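Local coordinates for protein glycoside hydrolase family 81 (Clostridium thermocellum, PDB 6FOP) that probably hydrolyses beta-1,3-glucans such as laminarin, as a family 81 glycoside hydrolase of the bacterium's cellulosome, at residues Asn490-Ser495 / Ala552-Gly557; Pro545-Asn550 / Tyr560-Trp565. One frame throughout, in Å; residues are numbered along the deposited sequence.

Contact 1. Residues Asn490-Ser495 / Ala552-Gly557. Unlike the reference sequence in segment 490-495: Ala492 (reference Glu).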
loop_
_atom_site.group_PDB
_atom_site.type_symbol
_atom_site.label_atom_id
_atom_site.label_comp_id
_atom_site.label_asym_id
_atom_site.label_seq_id
_atom_site.Cartn_x
_atom_site.Cartn_y
_atom_site.Cartn_z
ATOM N N ASN A 490 6.878 6.379 -3.277
ATOM C CA ASN A 490 6.906 6.689 -1.864
ATOM C C ASN A 490 5.520 6.534 -1.279
ATOM O O ASN A 490 4.531 6.641 -1.974
ATOM C CB ASN A 490 7.411 8.110 -1.582
ATOM C CG ASN A 490 6.405 9.152 -1.963
ATOM O OD1 ASN A 490 5.500 9.480 -1.150
ATOM N ND2 ASN A 490 6.522 9.704 -3.166
ATOM N N GLN A 491 5.487 6.323 0.034
ATOM C CA GLN A 491 4.271 6.570 0.804
ATOM C C GLN A 491 4.705 7.155 2.161
ATOM O O GLN A 491 5.565 6.578 2.839
ATOM C CB GLN A 491 3.367 5.340 0.997
ATOM C CG GLN A 491 2.136 5.657 1.859
ATOM C CD GLN A 491 1.097 4.577 1.807
ATOM O OE1 GLN A 491 0.142 4.670 1.011
ATOM N NE2 GLN A 491 1.265 3.534 2.621
ATOM N N ALA A 492 4.069 8.268 2.540
ATOM C CA ALA A 492 4.262 8.869 3.880
ATOM C C ALA A 492 3.169 8.312 4.816
ATOM O O ALA A 492 3.439 7.416 5.610
ATOM C CB ALA A 492 4.298 10.383 3.778
ATOM N N SER A 493 1.926 8.762 4.647
ATOM C CA SER A 493 0.862 8.366 5.556
ATOM C C SER A 493 0.274 6.985 5.253
ATOM O O SER A 493 -0.684 6.839 4.466
ATOM C CB SER A 493 -0.265 9.391 5.563
ATOM O OG SER A 493 -1.274 8.974 6.514
ATOM N N SER A 494 0.795 5.959 5.928
ATOM C CA SER A 494 0.172 4.637 5.863
ATOM C C SER A 494 -1.234 4.633 6.481
ATOM O O SER A 494 -2.087 3.851 6.095
ATOM C CB SER A 494 1.037 3.554 6.523
ATOM O OG SER A 494 1.172 3.769 7.918
ATOM N N SER A 495 -1.449 5.504 7.461
ATOM C CA SER A 495 -2.747 5.570 8.121
ATOM C C SER A 495 -3.830 6.110 7.200
ATOM O O SER A 495 -4.984 5.670 7.298
ATOM C CB SER A 495 -2.615 6.365 9.432
ATOM O OG SER A 495 -1.824 7.547 9.265
ATOM N N ALA A 552 10.027 5.339 10.850
ATOM C CA ALA A 552 10.234 5.997 9.560
ATOM C C ALA A 552 8.910 6.613 9.137
ATOM O O ALA A 552 7.893 5.918 9.070
ATOM C CB ALA A 552 10.712 5.013 8.493
ATOM N N SER A 553 8.930 7.904 8.825
ATOM C CA SER A 553 7.724 8.601 8.361
ATOM C C SER A 553 7.454 8.458 6.869
ATOM O O SER A 553 6.298 8.569 6.460
ATOM C CB SER A 553 7.780 10.074 8.770
ATOM O OG SER A 553 9.004 10.661 8.415
ATOM N N MET A 554 8.509 8.247 6.071
ATOM C CA MET A 554 8.370 8.012 4.633
ATOM C C MET A 554 9.170 6.809 4.191
ATOM O O MET A 554 10.344 6.684 4.520
ATOM C CB MET A 554 8.759 9.244 3.815
ATOM C CG MET A 554 7.851 10.402 4.032
ATOM S SD MET A 554 7.984 11.819 2.947
ATOM C CE MET A 554 7.762 11.043 1.405
ATOM N N VAL A 555 8.493 5.952 3.436
ATOM C CA VAL A 555 9.089 4.767 2.841
ATOM C C VAL A 555 9.095 4.925 1.329
ATOM O O VAL A 555 8.047 5.183 0.721
ATOM C CB VAL A 555 8.286 3.495 3.246
ATOM C CG1 VAL A 555 8.791 2.240 2.509
ATOM C CG2 VAL A 555 8.317 3.334 4.763
ATOM N N TRP A 556 10.296 4.800 0.755
ATOM C CA TRP A 556 10.516 4.877 -0.675
ATOM C C TRP A 556 11.036 3.548 -1.200
ATOM O O TRP A 556 11.442 2.662 -0.440
ATOM C CB TRP A 556 11.556 5.955 -1.015
ATOM C CG TRP A 556 11.172 7.364 -0.675
ATOM C CD1 TRP A 556 11.146 7.955 0.567
ATOM C CD2 TRP A 556 10.835 8.378 -1.604
ATOM N NE1 TRP A 556 10.777 9.262 0.443
ATOM C CE2 TRP A 556 10.569 9.553 -0.870
ATOM C CE3 TRP A 556 10.686 8.395 -2.991
ATOM C CZ2 TRP A 556 10.169 10.734 -1.480
ATOM C CZ3 TRP A 556 10.279 9.567 -3.604
ATOM C CH2 TRP A 556 10.035 10.731 -2.849
ATOM N N GLY A 557 11.043 3.398 -2.520
ATOM C CA GLY A 557 11.765 2.277 -3.122
ATOM C C GLY A 557 13.241 2.218 -2.759
ATOM O O GLY A 557 13.796 1.126 -2.515
#

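Contact 2. Residues Pro545-Asn550 / Tyr560-Trp565. With NI (nickel (II) ion), chain B.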
loop_
_atom_site.group_PDB
_atom_site.type_symbol
_atom_site.label_atom_id
_atom_site.label_comp_id
_atom_site.label_asym_id
_atom_site.label_seq_id
_atom_site.Cartn_x
_atom_site.Cartn_y
_atom_site.Cartn_z
ATOM N N PRO A 545 21.128 -0.276 12.286
ATOM C CA PRO A 545 21.594 0.356 13.512
ATOM C C PRO A 545 22.053 1.809 13.331
ATOM O O PRO A 545 22.038 2.575 14.293
ATOM C CB PRO A 545 22.773 -0.532 13.928
ATOM C CG PRO A 545 22.485 -1.854 13.334
ATOM C CD PRO A 545 21.781 -1.579 12.045
ATOM N N SER A 546 22.467 2.179 12.118
ATOM C CA SER A 546 22.910 3.530 11.833
ATOM C C SER A 546 21.757 4.507 11.631
ATOM O O SER A 546 21.985 5.698 11.631
ATOM C CB SER A 546 23.818 3.570 10.617
ATOM O OG SER A 546 23.120 3.212 9.460
ATOM N N TYR A 547 20.534 4.004 11.418
ATOM C CA TYR A 547 19.363 4.859 11.310
ATOM C C TYR A 547 19.024 5.318 12.726
ATOM O O TYR A 547 18.959 4.520 13.658
ATOM C CB TYR A 547 18.217 4.100 10.635
ATOM C CG TYR A 547 16.934 4.883 10.504
ATOM C CD1 TYR A 547 16.868 5.982 9.688
ATOM C CD2 TYR A 547 15.787 4.506 11.186
ATOM C CE1 TYR A 547 15.699 6.699 9.536
ATOM C CE2 TYR A 547 14.606 5.224 11.061
ATOM C CZ TYR A 547 14.565 6.309 10.235
ATOM O OH TYR A 547 13.442 7.060 10.098
ATOM N N GLY A 548 18.820 6.614 12.883
ATOM C CA GLY A 548 18.740 7.222 14.211
ATOM C C GLY A 548 17.375 7.321 14.878
ATOM O O GLY A 548 17.188 8.156 15.761
ATOM N N HIS A 549 16.431 6.488 14.483
ATOM C CA HIS A 549 15.046 6.594 14.938
ATOM C C HIS A 549 14.432 5.208 15.038
ATOM O O HIS A 549 14.875 4.279 14.350
ATOM C CB HIS A 549 14.240 7.473 13.953
ATOM C CG HIS A 549 14.896 8.778 13.632
ATOM N ND1 HIS A 549 14.710 9.904 14.408
ATOM C CD2 HIS A 549 15.820 9.114 12.701
ATOM C CE1 HIS A 549 15.454 10.888 13.942
ATOM N NE2 HIS A 549 16.142 10.434 12.907
ATOM N N ASN A 550 13.339 5.110 15.797
ATOM C CA ASN A 550 12.522 3.911 15.936
ATOM C C ASN A 550 11.284 3.891 15.023
ATOM O O ASN A 550 10.426 3.028 15.155
ATOM C CB ASN A 550 12.143 3.668 17.402
ATOM C CG ASN A 550 11.168 4.705 17.964
ATOM O OD1 ASN A 550 10.444 5.397 17.242
ATOM N ND2 ASN A 550 11.217 4.865 19.287
ATOM N N TYR A 560 14.455 5.021 3.238
ATOM C CA TYR A 560 13.396 5.374 4.184
ATOM C C TYR A 560 13.953 6.448 5.062
ATOM O O TYR A 560 15.162 6.570 5.221
ATOM C CB TYR A 560 12.876 4.191 4.997
ATOM C CG TYR A 560 13.900 3.366 5.720
ATOM C CD1 TYR A 560 14.332 3.728 6.996
ATOM C CD2 TYR A 560 14.456 2.234 5.117
ATOM C CE1 TYR A 560 15.297 2.965 7.658
ATOM C CE2 TYR A 560 15.385 1.450 5.770
ATOM C CZ TYR A 560 15.829 1.814 7.027
ATOM O OH TYR A 560 16.771 1.023 7.671
ATOM N N CYS A 561 13.073 7.270 5.616
ATOM C CA CYS A 561 13.560 8.424 6.353
ATOM C C CYS A 561 12.548 8.963 7.340
ATOM O O CYS A 561 11.390 8.560 7.364
ATOM C CB CYS A 561 13.967 9.522 5.387
ATOM S SG CYS A 561 12.586 10.144 4.415
ATOM N N HIS A 562 13.042 9.860 8.178
ATOM C CA HIS A 562 12.293 10.528 9.243
ATOM C C HIS A 562 12.050 11.993 8.829
ATOM O O HIS A 562 12.343 12.933 9.573
ATOM C CB HIS A 562 13.104 10.389 10.515
ATOM C CG HIS A 562 12.396 10.765 11.779
ATOM N ND1 HIS A 562 12.350 12.057 12.264
ATOM C CD2 HIS A 562 11.828 9.992 12.726
ATOM C CE1 HIS A 562 11.747 12.067 13.439
ATOM N NE2 HIS A 562 11.448 10.825 13.758
ATOM N N GLU A 563 11.502 12.138 7.633
ATOM C CA GLU A 563 11.173 13.429 7.018
ATOM C C GLU A 563 9.736 13.418 6.541
ATOM O O GLU A 563 9.168 12.352 6.286
ATOM C CB GLU A 563 12.116 13.739 5.845
ATOM C CG GLU A 563 13.573 13.811 6.229
ATOM C CD GLU A 563 14.494 14.121 5.069
ATOM O OE1 GLU A 563 14.364 13.491 4.008
ATOM O OE2 GLU A 563 15.366 14.990 5.234
ATOM N N ILE A 564 9.174 14.616 6.365
ATOM C CA ILE A 564 7.855 14.794 5.767
ATOM C C ILE A 564 7.905 15.899 4.736
ATOM O O ILE A 564 8.936 16.567 4.585
ATOM C CB ILE A 564 6.743 15.046 6.832
ATOM C CG1 ILE A 564 7.026 16.313 7.674
ATOM C CG2 ILE A 564 6.574 13.816 7.703
ATOM C CD1 ILE A 564 5.901 16.705 8.620
ATOM N N TRP A 565 6.792 16.114 4.031
ATOM C CA TRP A 565 6.824 17.047 2.908
ATOM C C TRP A 565 6.848 18.516 3.238
ATOM O O TRP A 565 7.076 19.343 2.353
ATOM C CB TRP A 565 5.681 16.762 1.936
ATOM C CG TRP A 565 5.784 15.527 1.101
ATOM C CD1 TRP A 565 4.871 14.506 1.042
ATOM C CD2 TRP A 565 6.802 15.213 0.142
ATOM N NE1 TRP A 565 5.260 13.582 0.088
ATOM C CE2 TRP A 565 6.449 13.989 -0.460
ATOM C CE3 TRP A 565 7.991 15.841 -0.251
ATOM C CZ2 TRP A 565 7.246 13.374 -1.448
ATOM C CZ3 TRP A 565 8.774 15.252 -1.239
ATOM C CH2 TRP A 565 8.405 14.022 -1.819
HETATM NI NI NI B . 10.940 10.350 15.713
#

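Contact 1. Residues Asn490-Ser495 / Ala552-Gly557
The edge of a small four-stranded antiparallel sheet is built here, where Asn490 and Gln491 of strand 490-491 lie against Trp556 and Val555 of strand 554-556. Gln491 and Val555 are the hydrogen-bonded pair: Gln491 N donates to Val555 O at 2.9 Å, and Val555 N answers with an almost straight bond to Gln491 O at 3.1 Å. Their side chains share one face of the sheet, where His417 and Glu527 hold the amide of Gln491. On the other face Asn490 and Trp556, a non-hydrogen-bonded pair, run side by side. Asn490 CB sits over the Trp556 six-membered ring, 3.4 Å from its centroid and 11° off the normal, a close CH-pi contact. A chi1 of 73° tucks Asn490 CG between its own backbone N and carbonyl carbon; the amide is tilted 44° to the indole, with ND2 3.7 Å from Trp556 CH2. Strand 554-556 starts at a classic beta bulge, in which Ser553 and Met554 both face Cys561. There the engineered Ala492 packs its CB on Met554 CG at 3.6 Å, while the thioether bends at chi3 and brings Met554 CE to 3.8 Å from Asn490 OD1.

Contact 2. Residues Pro545-Asn550 / Tyr560-Trp565
His549 and His562 stack face to face, their ring centroids 3.8 Å apart and their planes only 16° from parallel. The overlap is close at the His549 ND1 end, which lies over the middle of the His562 ring and comes within 3.3 Å of His562 CD2. His562 CB adds a CH-pi contact to the same stack, lying over the face of the His549 ring. His549 ND1 and His562 NE2 lie near each other across the stack without a hydrogen bond, since each is engaged elsewhere, ND1 with Glu605 and NE2 with nickel.

In the metal site, His562 CG stands anti to the backbone N; this chi1 of -168° swings the imidazole out toward the metal, and NE2 meets the nickel ion at 2.1 Å. His574, Glu601 and Glu605 complete the site. Residues 560-565 run off the second strand of a beta hairpin, strands 554-556 and 559-561, and His562 follows directly on that strand, whereas His549 comes from the loop leading into the hairpin. Through ND1, His549 is hydrogen-bonded to OE2 of Glu605. It is thus a second-shell residue, stacked on one nickel ligand and bonded to another, which is consistent with its holding Glu605 in place.

The remaining contacts centre on Tyr547, whose ring is covered on both faces. His549 CD2 lies above one, offset toward the rim. Against the opposite face comes Tyr560 in a T-shaped pair, its edge directed at Tyr547 with the planes at 78° and the centroids 5.1 Å apart. Tyr560 CE1 makes the touch, sitting over the centre of the ring, 3.8 Å from Tyr547 CG. Both hydroxyls find their hydrogen-bond partners outside the two segments: Tyr560 OH with Ser544 N, Tyr547 OH with Tyr551 O. That same Tyr547 OH also packs against His562 CB, at 3.4 Å.

Overall arrangement
From the N-terminal side, the chain makes strand 490-491 and enters helix 494-511, then helix 514-534, before the loop holding 545-550. Strand 554-556 returns to 490-491, so contact 1 closes a long, largely helical excursion. Contact 2 closes a much shorter loop from 545-550 to 560-565, and because 552-557 falls within it while 490-495 lies well upstream, the two contacts cross. Neighbouring strands 554-556 and 559-561 are joined by Met554 O to Cys561 N, and at the bulge Ser553 OG reaches Glu563 O, just past the strand end, at 2.7 Å. Contact 1 ties edge strand 490-491, which leads into helix 494-511, to the hairpin; contact 2 ties loop 545-550 to the hairpin's end, where His562 binds nickel.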